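Local coordinates for protein cytosine deaminase (Klebsiella pneumoniae, PDB 4R85) that probably deaminates cytosine and 5-methylcytosine by hydrolysis, using an iron(II) ion held at the mouth of an amidohydrolase barrel, at residues A[113-118]-A[145-150]; A[194-199]-A[231-236]; A[204-209]-A[235-240]; A[240-245]-A[265-270]. All blocks are in the same frame, centred on the assembly; numbering follows the deposited sequence.

Contact 1: residues A[113-118]-A[145-150]. With 17E (5-methylcytosine), chain G.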
loop_
_atom_site.group_PDB
_atom_site.type_symbol
_atom_site.label_atom_id
_atom_site.label_comp_id
_atom_site.label_asym_id
_atom_site.label_seq_id
_atom_site.Cartn_x
_atom_site.Cartn_y
_atom_site.Cartn_z
ATOM N N HIS A 113 -15.823 -7.724 -13.153
ATOM C CA HIS A 113 -17.015 -6.964 -12.804
ATOM C C HIS A 113 -16.620 -5.551 -12.398
ATOM O O HIS A 113 -15.762 -5.352 -11.537
ATOM C CB HIS A 113 -17.788 -7.665 -11.687
ATOM C CG HIS A 113 -18.303 -9.009 -12.088
ATOM N ND1 HIS A 113 -19.437 -9.169 -12.854
ATOM C CD2 HIS A 113 -17.816 -10.253 -11.865
ATOM C CE1 HIS A 113 -19.640 -10.457 -13.069
ATOM N NE2 HIS A 113 -18.670 -11.137 -12.482
ATOM N N VAL A 114 -17.235 -4.567 -13.045
ATOM C CA VAL A 114 -16.856 -3.181 -12.849
ATOM C C VAL A 114 -18.093 -2.300 -12.759
ATOM O O VAL A 114 -19.010 -2.436 -13.556
ATOM C CB VAL A 114 -16.004 -2.674 -14.036
ATOM C CG1 VAL A 114 -15.662 -1.177 -13.877
ATOM C CG2 VAL A 114 -14.740 -3.504 -14.196
ATOM N N ARG A 115 -18.115 -1.395 -11.789
ATOM C CA ARG A 115 -19.143 -0.365 -11.759
ATOM C C ARG A 115 -18.461 0.990 -11.915
ATOM O O ARG A 115 -17.640 1.375 -11.077
ATOM C CB ARG A 115 -19.950 -0.429 -10.460
ATOM C CG ARG A 115 -20.945 0.721 -10.301
ATOM C CD ARG A 115 -21.710 0.608 -8.981
ATOM N NE ARG A 115 -22.771 -0.398 -9.053
ATOM C CZ ARG A 115 -23.567 -0.689 -8.034
ATOM N NH1 ARG A 115 -23.396 -0.061 -6.877
ATOM N NH2 ARG A 115 -24.520 -1.610 -8.167
ATOM N N THR A 116 -18.772 1.699 -12.998
ATOM C CA THR A 116 -18.134 2.986 -13.233
ATOM C C THR A 116 -19.121 4.102 -12.977
ATOM O O THR A 116 -20.291 3.994 -13.337
ATOM C CB THR A 116 -17.556 3.131 -14.668
ATOM O OG1 THR A 116 -16.860 4.380 -14.771
ATOM C CG2 THR A 116 -18.658 3.104 -15.721
ATOM N N HIS A 117 -18.653 5.158 -12.325
ATOM C CA HIS A 117 -19.417 6.393 -12.256
ATOM C C HIS A 117 -19.071 7.229 -13.487
ATOM O O HIS A 117 -17.930 7.206 -13.956
ATOM C CB HIS A 117 -19.110 7.143 -10.950
ATOM C CG HIS A 117 -19.534 6.384 -9.731
ATOM N ND1 HIS A 117 -20.638 6.732 -8.984
ATOM C CD2 HIS A 117 -19.044 5.251 -9.175
ATOM C CE1 HIS A 117 -20.797 5.856 -8.005
ATOM N NE2 HIS A 117 -19.843 4.949 -8.098
ATOM N N VAL A 118 -20.066 7.921 -14.040
ATOM C CA VAL A 118 -19.848 8.820 -15.167
ATOM C C VAL A 118 -20.481 10.162 -14.851
ATOM O O VAL A 118 -21.649 10.218 -14.492
ATOM C CB VAL A 118 -20.500 8.296 -16.460
ATOM C CG1 VAL A 118 -20.153 9.219 -17.646
ATOM C CG2 VAL A 118 -20.063 6.880 -16.729
ATOM N N GLN A 145 -21.231 -1.989 -15.070
ATOM C CA GLN A 145 -22.389 -1.205 -14.642
ATOM C C GLN A 145 -22.070 0.276 -14.723
ATOM O O GLN A 145 -20.953 0.691 -14.431
ATOM C CB GLN A 145 -22.784 -1.549 -13.211
ATOM C CG GLN A 145 -23.263 -2.980 -13.059
ATOM C CD GLN A 145 -23.778 -3.267 -11.659
ATOM O OE1 GLN A 145 -23.909 -2.360 -10.830
ATOM N NE2 GLN A 145 -24.080 -4.534 -11.391
ATOM N N ILE A 146 -23.057 1.077 -15.099
ATOM C CA ILE A 146 -22.827 2.518 -15.229
ATOM C C ILE A 146 -23.700 3.342 -14.291
ATOM O O ILE A 146 -24.922 3.206 -14.296
ATOM C CB ILE A 146 -23.069 2.985 -16.670
ATOM C CG1 ILE A 146 -22.026 2.361 -17.600
ATOM C CG2 ILE A 146 -23.055 4.513 -16.748
ATOM C CD1 ILE A 146 -22.439 2.360 -19.053
ATOM N N VAL A 147 -23.057 4.207 -13.506
ATOM C CA VAL A 147 -23.750 5.091 -12.575
ATOM C C VAL A 147 -23.851 6.520 -13.130
ATOM O O VAL A 147 -22.835 7.123 -13.494
ATOM C CB VAL A 147 -23.002 5.191 -11.232
ATOM C CG1 VAL A 147 -23.864 5.930 -10.193
ATOM C CG2 VAL A 147 -22.587 3.796 -10.702
ATOM N N ALA A 148 -25.067 7.060 -13.181
ATOM C CA ALA A 148 -25.261 8.480 -13.478
ATOM C C ALA A 148 -24.850 9.330 -12.283
ATOM O O ALA A 148 -25.613 9.504 -11.335
ATOM C CB ALA A 148 -26.703 8.758 -13.846
ATOM N N PHE A 149 -23.642 9.877 -12.351
ATOM C CA PHE A 149 -23.019 10.571 -11.233
ATOM C C PHE A 149 -23.024 12.068 -11.525
ATOM O O PHE A 149 -22.383 12.511 -12.474
ATOM C CB PHE A 149 -21.574 10.073 -11.078
ATOM C CG PHE A 149 -20.741 10.872 -10.100
ATOM C CD1 PHE A 149 -21.180 11.094 -8.803
ATOM C CD2 PHE A 149 -19.511 11.379 -10.477
ATOM C CE1 PHE A 149 -20.412 11.821 -7.903
ATOM C CE2 PHE A 149 -18.734 12.102 -9.588
ATOM C CZ PHE A 149 -19.181 12.325 -8.299
ATOM N N PRO A 150 -23.783 12.845 -10.738
ATOM C CA PRO A 150 -23.882 14.290 -10.980
ATOM C C PRO A 150 -22.764 15.023 -10.236
ATOM O O PRO A 150 -23.008 15.589 -9.174
ATOM C CB PRO A 150 -25.240 14.645 -10.379
ATOM C CG PRO A 150 -25.383 13.657 -9.216
ATOM C CD PRO A 150 -24.652 12.393 -9.632
HETATM N N1 17E G . -15.322 12.926 -7.928
HETATM C C2 17E G . -15.648 12.895 -6.636
HETATM O O2 17E G . -16.647 13.713 -6.173
HETATM N N3 17E G . -15.028 12.080 -5.776
HETATM C C4 17E G . -14.043 11.269 -6.199
HETATM N N4 17E G . -13.386 10.405 -5.271
HETATM C C5 17E G . -13.668 11.266 -7.544
HETATM C C6 17E G . -14.346 12.126 -8.403
HETATM C CM5 17E G . -12.578 10.367 -8.032
#
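Strands 113-118 and 145-149 run parallel, at a small angle, with Arg115, Thr116, His117 and Val118 paired to Gln145, Ile146, Val147 and Ala148. Backbone bonds alternate from one strand to the other, from Gln145 N to Val114 O (2.7 Å) up to Phe149 N to Val118 O (2.9 Å). At the N-terminal end Gln145 OE1 takes two bonds from Arg115, 2.9 Å from NE and 2.8 Å from NH2. The oxygen lies in the guanidinium plane, and the amide is turned 37° from that plane. A bend at chi3 (-78°) swings the guanidinium of Arg115 over to this amide; its NH1 forms a salt bridge with Asp207. The two strands belong to a right-handed beta-alpha-beta unit of the TIM barrel, connected through helix 126-137. Val118 CG2 and Ile146 CG2 meet at 3.8 Å on the side facing that helix. On the barrel's inner side Val147 CG2 sits over the centre of the His117 ring, a CH-pi contact of 3.8 Å to the centroid. His117 also turns its edge to the face of Phe149 in an offset edge-to-face pair, planes at 88°. Phe149 CZ reaches 5-methylcytosine O2 at 3.6 Å, edge-on.

Contact 2: residues A[194-199]-A[231-236]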
loop_
_atom_site.group_PDB
_atom_site.type_symbol
_atom_site.label_atom_id
_atom_site.label_comp_id
_atom_site.label_asym_id
_atom_site.label_seq_id
_atom_site.Cartn_x
_atom_site.Cartn_y
_atom_site.Cartn_z
ATOM N N PHE A 194 -34.883 13.297 -4.362
ATOM C CA PHE A 194 -34.995 13.223 -5.813
ATOM C C PHE A 194 -34.390 11.945 -6.401
ATOM O O PHE A 194 -35.015 11.282 -7.223
ATOM C CB PHE A 194 -34.351 14.443 -6.498
ATOM C CG PHE A 194 -34.199 14.268 -7.982
ATOM C CD1 PHE A 194 -35.291 14.454 -8.829
ATOM C CD2 PHE A 194 -32.990 13.859 -8.531
ATOM C CE1 PHE A 194 -35.168 14.268 -10.206
ATOM C CE2 PHE A 194 -32.858 13.676 -9.915
ATOM C CZ PHE A 194 -33.948 13.881 -10.747
ATOM N N LEU A 195 -33.161 11.628 -6.015
ATOM C CA LEU A 195 -32.454 10.531 -6.653
ATOM C C LEU A 195 -33.095 9.191 -6.287
ATOM O O LEU A 195 -33.153 8.281 -7.108
ATOM C CB LEU A 195 -30.951 10.548 -6.335
ATOM C CG LEU A 195 -30.396 10.126 -4.968
ATOM C CD1 LEU A 195 -30.152 8.604 -4.856
ATOM C CD2 LEU A 195 -29.102 10.891 -4.686
ATOM N N MET A 196 -33.591 9.084 -5.062
ATOM C CA MET A 196 -34.307 7.878 -4.656
ATOM C C MET A 196 -35.632 7.733 -5.411
ATOM O O MET A 196 -35.986 6.636 -5.838
ATOM C CB MET A 196 -34.513 7.840 -3.133
ATOM C CG MET A 196 -33.215 7.693 -2.346
ATOM S SD MET A 196 -32.333 6.129 -2.624
ATOM C CE MET A 196 -33.270 5.013 -1.558
ATOM N N ASP A 197 -36.352 8.841 -5.598
ATOM C CA ASP A 197 -37.570 8.822 -6.411
ATOM C C ASP A 197 -37.261 8.395 -7.843
ATOM O O ASP A 197 -37.993 7.593 -8.434
ATOM C CB ASP A 197 -38.241 10.204 -6.444
ATOM C CG ASP A 197 -38.930 10.562 -5.133
ATOM O OD1 ASP A 197 -39.151 9.653 -4.301
ATOM O OD2 ASP A 197 -39.266 11.751 -4.946
ATOM N N LEU A 198 -36.198 8.971 -8.407
ATOM C CA LEU A 198 -35.731 8.614 -9.745
ATOM C C LEU A 198 -35.450 7.109 -9.860
ATOM O O LEU A 198 -35.958 6.445 -10.756
ATOM C CB LEU A 198 -34.467 9.416 -10.090
ATOM C CG LEU A 198 -33.922 9.304 -11.518
ATOM C CD1 LEU A 198 -34.939 9.804 -12.541
ATOM C CD2 LEU A 198 -32.580 10.063 -11.640
ATOM N N ALA A 199 -34.640 6.575 -8.955
ATOM C CA ALA A 199 -34.323 5.145 -8.964
ATOM C C ALA A 199 -35.570 4.278 -8.858
ATOM O O ALA A 199 -35.679 3.257 -9.539
ATOM C CB ALA A 199 -33.366 4.806 -7.855
ATOM N N ARG A 231 -38.410 2.614 1.773
ATOM C CA ARG A 231 -38.816 2.211 0.431
ATOM C C ARG A 231 -38.589 0.716 0.205
ATOM O O ARG A 231 -39.017 0.161 -0.798
ATOM C CB ARG A 231 -38.072 3.044 -0.619
ATOM C CG ARG A 231 -38.471 4.516 -0.644
ATOM C CD ARG A 231 -37.393 5.333 -1.329
ATOM N NE ARG A 231 -37.529 6.779 -1.106
ATOM C CZ ARG A 231 -37.971 7.650 -2.009
ATOM N NH1 ARG A 231 -38.337 7.241 -3.214
ATOM N NH2 ARG A 231 -38.031 8.946 -1.706
ATOM N N GLY A 232 -37.912 0.067 1.149
ATOM C CA GLY A 232 -37.630 -1.352 1.049
ATOM C C GLY A 232 -36.614 -1.689 -0.031
ATOM O O GLY A 232 -36.654 -2.767 -0.618
ATOM N N MET A 233 -35.686 -0.777 -0.297
ATOM C CA MET A 233 -34.733 -1.008 -1.382
ATOM C C MET A 233 -33.274 -1.107 -0.929
ATOM O O MET A 233 -32.362 -0.874 -1.718
ATOM C CB MET A 233 -34.916 0.031 -2.509
ATOM C CG MET A 233 -35.020 1.475 -2.065
ATOM S SD MET A 233 -35.613 2.606 -3.374
ATOM C CE MET A 233 -34.342 2.400 -4.623
ATOM N N GLY A 234 -33.050 -1.481 0.330
ATOM C CA GLY A 234 -31.696 -1.494 0.867
ATOM C C GLY A 234 -30.659 -2.272 0.069
ATOM O O GLY A 234 -29.554 -1.784 -0.161
ATOM N N ALA A 235 -31.010 -3.482 -0.353
ATOM C CA ALA A 235 -30.094 -4.324 -1.127
ATOM C C ALA A 235 -29.644 -3.640 -2.429
ATOM O O ALA A 235 -28.559 -3.915 -2.946
ATOM C CB ALA A 235 -30.741 -5.679 -1.428
ATOM N N GLN A 236 -30.471 -2.737 -2.937
ATOM C CA GLN A 236 -30.202 -2.071 -4.212
ATOM C C GLN A 236 -29.474 -0.741 -4.027
ATOM O O GLN A 236 -29.266 -0.002 -4.992
ATOM C CB GLN A 236 -31.507 -1.831 -4.974
ATOM C CG GLN A 236 -32.168 -3.102 -5.514
ATOM C CD GLN A 236 -32.831 -3.922 -4.432
ATOM O OE1 GLN A 236 -33.569 -3.394 -3.598
ATOM N NE2 GLN A 236 -32.565 -5.223 -4.431
#
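Asp197 OD1 is gripped by both terminal nitrogens of Arg231, 2.8 Å from NH1 and 2.9 Å from NH2. The guanidinium comes end-on, and the oxygen lies in its plane. The carboxylate is turned 45° to that plane. NH1 therefore meets OD1 on the anti side, while NH2 comes from above the carboxylate plane. This is a salt bridge with both bonds on one oxygen. Arg231 gets there with a chain extended from CG to NE. Met196 CB lies over the centre of one guanidinium face, 3.6 Å from Arg231 CZ, so the charged group rests on the side of helix 185-202. NE has a second acid, Glu227, and NH1 also bonds Gln200; together these partners would fix the rotation of the group. The contact joins two neighbouring outer helices of the TIM barrel, 185-202 and 220-231, where the second helix ends. Gly232 closes that end in a Schellman motif, with positive phi. Beyond it the chain turns inward and Met233 packs beside helix 185-202. The two methionine chains run antiparallel alongside one another, with Met196 CE 3.8 Å from Met233 SD. The methyl CE of Met233 touches Ala199 CB at 4.1 Å.

Contact 3: residues A[204-209]-A[235-240]. With FE2 (Fe (II) ion), chain H; 17E (5-methylcytosine), chain G.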
loop_
_atom_site.group_PDB
_atom_site.type_symbol
_atom_site.label_atom_id
_atom_site.label_comp_id
_atom_site.label_asym_id
_atom_site.label_seq_id
_atom_site.Cartn_x
_atom_site.Cartn_y
_atom_site.Cartn_z
ATOM N N ARG A 204 -34.047 1.303 -10.897
ATOM C CA ARG A 204 -32.597 1.218 -11.007
ATOM C C ARG A 204 -31.945 1.050 -9.646
ATOM O O ARG A 204 -32.574 1.267 -8.608
ATOM C CB ARG A 204 -32.038 2.469 -11.700
ATOM C CG ARG A 204 -32.705 2.784 -13.035
ATOM C CD ARG A 204 -32.367 1.766 -14.118
ATOM N NE ARG A 204 -33.339 1.824 -15.206
ATOM C CZ ARG A 204 -33.172 2.503 -16.338
ATOM N NH1 ARG A 204 -34.126 2.497 -17.255
ATOM N NH2 ARG A 204 -32.057 3.184 -16.558
ATOM N N LEU A 205 -30.676 0.660 -9.662
ATOM C CA LEU A 205 -29.878 0.583 -8.449
ATOM C C LEU A 205 -29.459 1.996 -8.046
ATOM O O LEU A 205 -29.658 2.944 -8.804
ATOM C CB LEU A 205 -28.640 -0.288 -8.680
ATOM C CG LEU A 205 -28.907 -1.717 -9.170
ATOM C CD1 LEU A 205 -27.610 -2.526 -9.205
ATOM C CD2 LEU A 205 -29.929 -2.396 -8.267
ATOM N N VAL A 206 -28.887 2.127 -6.853
ATOM C CA VAL A 206 -28.434 3.420 -6.339
ATOM C C VAL A 206 -27.018 3.292 -5.792
ATOM O O VAL A 206 -26.721 2.352 -5.062
ATOM C CB VAL A 206 -29.352 3.902 -5.193
ATOM C CG1 VAL A 206 -28.763 5.121 -4.479
ATOM C CG2 VAL A 206 -30.732 4.214 -5.732
ATOM N N ASP A 207 -26.142 4.223 -6.155
ATOM C CA ASP A 207 -24.801 4.277 -5.570
ATOM C C ASP A 207 -24.362 5.732 -5.454
ATOM O O ASP A 207 -24.052 6.365 -6.458
ATOM C CB ASP A 207 -23.799 3.511 -6.426
ATOM C CG ASP A 207 -22.496 3.232 -5.700
ATOM O OD1 ASP A 207 -21.913 2.143 -5.920
ATOM O OD2 ASP A 207 -22.050 4.087 -4.906
ATOM N N VAL A 208 -24.320 6.241 -4.226
ATOM C CA VAL A 208 -24.174 7.668 -3.975
ATOM C C VAL A 208 -22.822 7.999 -3.343
ATOM O O VAL A 208 -22.386 7.318 -2.410
ATOM C CB VAL A 208 -25.306 8.155 -3.034
ATOM C CG1 VAL A 208 -25.050 9.574 -2.557
ATOM C CG2 VAL A 208 -26.662 8.054 -3.730
ATOM N N HIS A 209 -22.171 9.045 -3.858
ATOM C CA HIS A 209 -20.995 9.643 -3.211
ATOM C C HIS A 209 -21.512 10.380 -1.993
ATOM O O HIS A 209 -22.043 11.476 -2.092
ATOM C CB HIS A 209 -20.295 10.625 -4.152
ATOM C CG HIS A 209 -19.387 9.963 -5.138
ATOM N ND1 HIS A 209 -19.849 9.114 -6.119
ATOM C CD2 HIS A 209 -18.043 10.016 -5.284
ATOM C CE1 HIS A 209 -18.828 8.670 -6.831
ATOM N NE2 HIS A 209 -17.722 9.206 -6.344
ATOM N N ALA A 235 -31.010 -3.482 -0.353
ATOM C CA ALA A 235 -30.094 -4.324 -1.127
ATOM C C ALA A 235 -29.644 -3.640 -2.429
ATOM O O ALA A 235 -28.559 -3.915 -2.946
ATOM C CB ALA A 235 -30.741 -5.679 -1.428
ATOM N N GLN A 236 -30.471 -2.737 -2.937
ATOM C CA GLN A 236 -30.202 -2.071 -4.212
ATOM C C GLN A 236 -29.474 -0.741 -4.027
ATOM O O GLN A 236 -29.266 -0.002 -4.992
ATOM C CB GLN A 236 -31.507 -1.831 -4.974
ATOM C CG GLN A 236 -32.168 -3.102 -5.514
ATOM C CD GLN A 236 -32.831 -3.922 -4.432
ATOM O OE1 GLN A 236 -33.569 -3.394 -3.598
ATOM N NE2 GLN A 236 -32.565 -5.223 -4.431
ATOM N N VAL A 237 -29.090 -0.442 -2.789
ATOM C CA VAL A 237 -28.515 0.858 -2.459
ATOM C C VAL A 237 -27.111 0.732 -1.879
ATOM O O VAL A 237 -26.878 -0.061 -0.975
ATOM C CB VAL A 237 -29.412 1.620 -1.452
ATOM C CG1 VAL A 237 -28.760 2.949 -1.035
ATOM C CG2 VAL A 237 -30.796 1.869 -2.071
ATOM N N THR A 238 -26.183 1.519 -2.414
ATOM C CA THR A 238 -24.827 1.577 -1.882
ATOM C C THR A 238 -24.473 3.009 -1.506
ATOM O O THR A 238 -24.827 3.956 -2.222
ATOM C CB THR A 238 -23.789 1.030 -2.891
ATOM O OG1 THR A 238 -24.066 -0.351 -3.167
ATOM C CG2 THR A 238 -22.371 1.145 -2.328
ATOM N N ALA A 239 -23.793 3.164 -0.370
ATOM C CA ALA A 239 -23.189 4.436 0.004
ATOM C C ALA A 239 -21.683 4.337 -0.207
ATOM O O ALA A 239 -21.011 3.507 0.419
ATOM C CB ALA A 239 -23.509 4.765 1.471
ATOM N N SER A 240 -21.146 5.178 -1.088
ATOM C CA SER A 240 -19.714 5.189 -1.348
ATOM C C SER A 240 -19.085 6.368 -0.623
ATOM O O SER A 240 -19.742 7.381 -0.419
ATOM C CB SER A 240 -19.445 5.304 -2.852
ATOM O OG SER A 240 -19.804 4.115 -3.550
HETATM FE FE FE2 H . -15.680 8.043 -6.407
HETATM N N1 17E G . -15.322 12.926 -7.928
HETATM C C2 17E G . -15.648 12.895 -6.636
HETATM O O2 17E G . -16.647 13.713 -6.173
HETATM N N3 17E G . -15.028 12.080 -5.776
HETATM C C4 17E G . -14.043 11.269 -6.199
HETATM N N4 17E G . -13.386 10.405 -5.271
HETATM C C5 17E G . -13.668 11.266 -7.544
HETATM C C6 17E G . -14.346 12.126 -8.403
HETATM C CM5 17E G . -12.578 10.367 -8.032
HETATM O O HOH W 1 -26.036 -0.334 -5.517
#
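Strands 205-209 and 237-240 are neighbouring parallel staves of the TIM barrel, linked through helix 220-231, and Asp207 and Ser240 join them inside the barrel. Ser240 OG donates to Asp207 OD2 at 2.6 Å, meeting the syn lone pair of that carboxylate oxygen. With CG anti to the backbone N (chi1 -165°), the Asp207 carboxylate lies alongside Thr238, and its OD1 is 3.7 Å from Thr238 CB. OD1 also has a salt-bridge partner in Arg115. A buried carboxylate held by a hydroxyl and a guanidinium probably stays ionised. Ser240 OG is bonded to His56 ND1 as well. Asp207 thus stands behind a second-shell serine that bonds the iron ligand His56.

The backbones are tied by four bonds, among them Thr238 N to Val206 O at 2.8 Å. A water sits close to that carbonyl and lies 3.1 Å from Thr238 OG1. On the outer side Val206 and Val237 are flank to flank, with Val206 CB 4.0 Å from Val237 CG2. Near the strand starts Leu205 CD2 rests on Gln236 CG at 3.6 Å.

At the other end His209 NE2 binds the iron at 2.4 Å, and His209 CD2 lies 3.7 Å from 5-methylcytosine N3. His56, His58, His241 and Asp308 complete the metal site. Metal ligands at the C-terminal ends of the barrel strands are the hallmark of the amidohydrolase fold.

Contact 4: residues A[240-245]-A[265-270]; sequences SHTCAM and INFISC. With FE2 (Fe (II) ion), chain H.
His241 leaves its CB with CG anti to the carbonyl carbon (chi1 -63°), which brings the ring back toward Cys270, the N-cap of the helix that follows. On the ring, ND1 donates to a water at 3.0 Å. The same water accepts from Cys270 N, so it bridges the ring to the neighbouring backbone. CE1 comes next and meets Cys270 SG at 3.7 Å; the sulfur stands oblique to the ring. At the tip NE2 binds the iron at 2.5 Å, with the metal in the ring plane. Water-held ND1 and metal-held NE2 together would fix the ring's rotation. The backbone N of His241 donates to Ile268 O at 3.2 Å. That carbonyl accepts from a second water too, which takes a bond from Thr242 OG1 at 2.7 Å. Thr242 OG1 is bonded to Thr291 as well, and it lies at the edge of the Phe267 ring, near its plane. Met245 CE reaches Phe267 CE1 at 3.9 Å, crossing the ring's side chain at about a right angle. Thr242 centres an inverse gamma turn just after the histidine. A histidine ligand just past the C-terminal end of a barrel strand is typical of the amidohydrolase metal site.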
loop_
_atom_site.group_PDB
_atom_site.type_symbol
_atom_site.label_atom_id
_atom_site.label_comp_id
_atom_site.label_asym_id
_atom_site.label_seq_id
_atom_site.Cartn_x
_atom_site.Cartn_y
_atom_site.Cartn_z
ATOM N N SER A 240 -21.146 5.178 -1.088
ATOM C CA SER A 240 -19.714 5.189 -1.348
ATOM C C SER A 240 -19.085 6.368 -0.623
ATOM O O SER A 240 -19.742 7.381 -0.419
ATOM C CB SER A 240 -19.445 5.304 -2.852
ATOM O OG SER A 240 -19.804 4.115 -3.550
ATOM N N HIS A 241 -17.827 6.226 -0.209
ATOM C CA HIS A 241 -17.070 7.356 0.359
ATOM C C HIS A 241 -17.765 7.997 1.541
ATOM O O HIS A 241 -17.993 9.210 1.543
ATOM C CB HIS A 241 -16.922 8.509 -0.634
ATOM C CG HIS A 241 -16.157 8.187 -1.874
ATOM N ND1 HIS A 241 -14.806 7.918 -1.871
ATOM C CD2 HIS A 241 -16.543 8.171 -3.170
ATOM C CE1 HIS A 241 -14.395 7.725 -3.113
ATOM N NE2 HIS A 241 -15.432 7.867 -3.919
ATOM N N THR A 242 -18.114 7.214 2.539
ATOM C CA THR A 242 -18.690 7.786 3.743
ATOM C C THR A 242 -17.564 8.251 4.657
ATOM O O THR A 242 -17.531 7.896 5.826
ATOM C CB THR A 242 -19.604 6.754 4.442
ATOM O OG1 THR A 242 -18.899 5.514 4.618
ATOM C CG2 THR A 242 -20.825 6.492 3.565
ATOM N N CYS A 243 -16.640 9.057 4.109
ATOM C CA CYS A 243 -15.448 9.487 4.844
ATOM C C CYS A 243 -15.775 10.214 6.151
ATOM O O CYS A 243 -15.074 10.052 7.157
ATOM C CB CYS A 243 -14.577 10.384 3.965
ATOM S SG CYS A 243 -14.081 9.583 2.419
ATOM N N ALA A 244 -16.825 11.028 6.128
ATOM C CA ALA A 244 -17.235 11.753 7.335
ATOM C C ALA A 244 -17.512 10.819 8.522
ATOM O O ALA A 244 -17.336 11.212 9.675
ATOM C CB ALA A 244 -18.456 12.626 7.041
ATOM N N MET A 245 -17.950 9.590 8.255
ATOM C CA MET A 245 -18.193 8.658 9.352
ATOM C C MET A 245 -16.919 8.433 10.177
ATOM O O MET A 245 -16.977 8.255 11.385
ATOM C CB MET A 245 -18.755 7.322 8.857
ATOM C CG MET A 245 -19.238 6.450 10.005
ATOM S SD MET A 245 -19.372 4.715 9.527
ATOM C CE MET A 245 -20.549 4.871 8.200
ATOM N N ILE A 265 -28.415 -1.387 3.448
ATOM C CA ILE A 265 -27.578 -0.837 2.372
ATOM C C ILE A 265 -26.127 -1.318 2.427
ATOM O O ILE A 265 -25.664 -1.814 3.460
ATOM C CB ILE A 265 -27.601 0.713 2.318
ATOM C CG1 ILE A 265 -26.809 1.331 3.476
ATOM C CG2 ILE A 265 -29.034 1.230 2.257
ATOM C CD1 ILE A 265 -26.662 2.854 3.371
ATOM N N ASN A 266 -25.426 -1.170 1.302
ATOM C CA ASN A 266 -24.026 -1.566 1.188
ATOM C C ASN A 266 -23.119 -0.355 1.310
ATOM O O ASN A 266 -23.564 0.774 1.130
ATOM C CB ASN A 266 -23.759 -2.243 -0.167
ATOM C CG ASN A 266 -24.655 -3.445 -0.414
ATOM O OD1 ASN A 266 -24.381 -4.542 0.064
ATOM N ND2 ASN A 266 -25.721 -3.241 -1.173
ATOM N N PHE A 267 -21.848 -0.604 1.609
ATOM C CA PHE A 267 -20.852 0.450 1.731
ATOM C C PHE A 267 -19.633 0.152 0.874
ATOM O O PHE A 267 -19.169 -0.981 0.807
ATOM C CB PHE A 267 -20.428 0.618 3.195
ATOM C CG PHE A 267 -21.493 1.226 4.055
ATOM C CD1 PHE A 267 -21.418 2.557 4.426
ATOM C CD2 PHE A 267 -22.592 0.476 4.459
ATOM C CE1 PHE A 267 -22.403 3.123 5.211
ATOM C CE2 PHE A 267 -23.591 1.042 5.222
ATOM C CZ PHE A 267 -23.491 2.362 5.611
ATOM N N ILE A 268 -19.109 1.177 0.210
ATOM C CA ILE A 268 -17.847 1.024 -0.497
ATOM C C ILE A 268 -16.830 2.011 0.069
ATOM O O ILE A 268 -17.138 3.187 0.263
ATOM C CB ILE A 268 -18.018 1.218 -2.017
ATOM C CG1 ILE A 268 -18.885 0.085 -2.604
ATOM C CG2 ILE A 268 -16.654 1.263 -2.709
ATOM C CD1 ILE A 268 -19.241 0.297 -4.069
ATOM N N SER A 269 -15.634 1.518 0.365
ATOM C CA SER A 269 -14.548 2.371 0.844
ATOM C C SER A 269 -13.424 2.357 -0.180
ATOM O O SER A 269 -13.115 1.306 -0.742
ATOM C CB SER A 269 -14.016 1.843 2.174
ATOM O OG SER A 269 -12.818 2.514 2.534
ATOM N N CYS A 270 -12.809 3.519 -0.407
ATOM C CA CYS A 270 -11.695 3.643 -1.342
ATOM C C CYS A 270 -10.469 4.148 -0.584
ATOM O O CYS A 270 -10.145 5.341 -0.631
ATOM C CB CYS A 270 -12.036 4.616 -2.474
ATOM S SG CYS A 270 -13.516 4.158 -3.415
HETATM FE FE FE2 H . -15.680 8.043 -6.407
HETATM O O HOH W 2 -13.416 6.377 0.323
HETATM O O HOH W 3 -18.890 3.999 2.440
#

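Contacts 1, 3 and 4 reach one sheet, the barrel wall, and are almost wholly buried. Contact 2 lies further out, its centre about 20 Å from the centre of the chain, among the helices around the wall, though its methionines are buried too. Contacts 3 and 4 share Ser240 and reach the same iron through different histidines. Contacts 1 and 3 both touch 5-methylcytosine, and the Arg115 to Asp207 salt bridge ties them. Contact 2 adjoins contact 3 through Gln236 and through Ala199, which packs on Val206. Parallel backbone bonding dominates contacts 1 and 3, the latter adding an iron ligand; contact 4 has one backbone bond, bridging waters and an iron ligand; contact 2 sets a surface ion pair beside methionines.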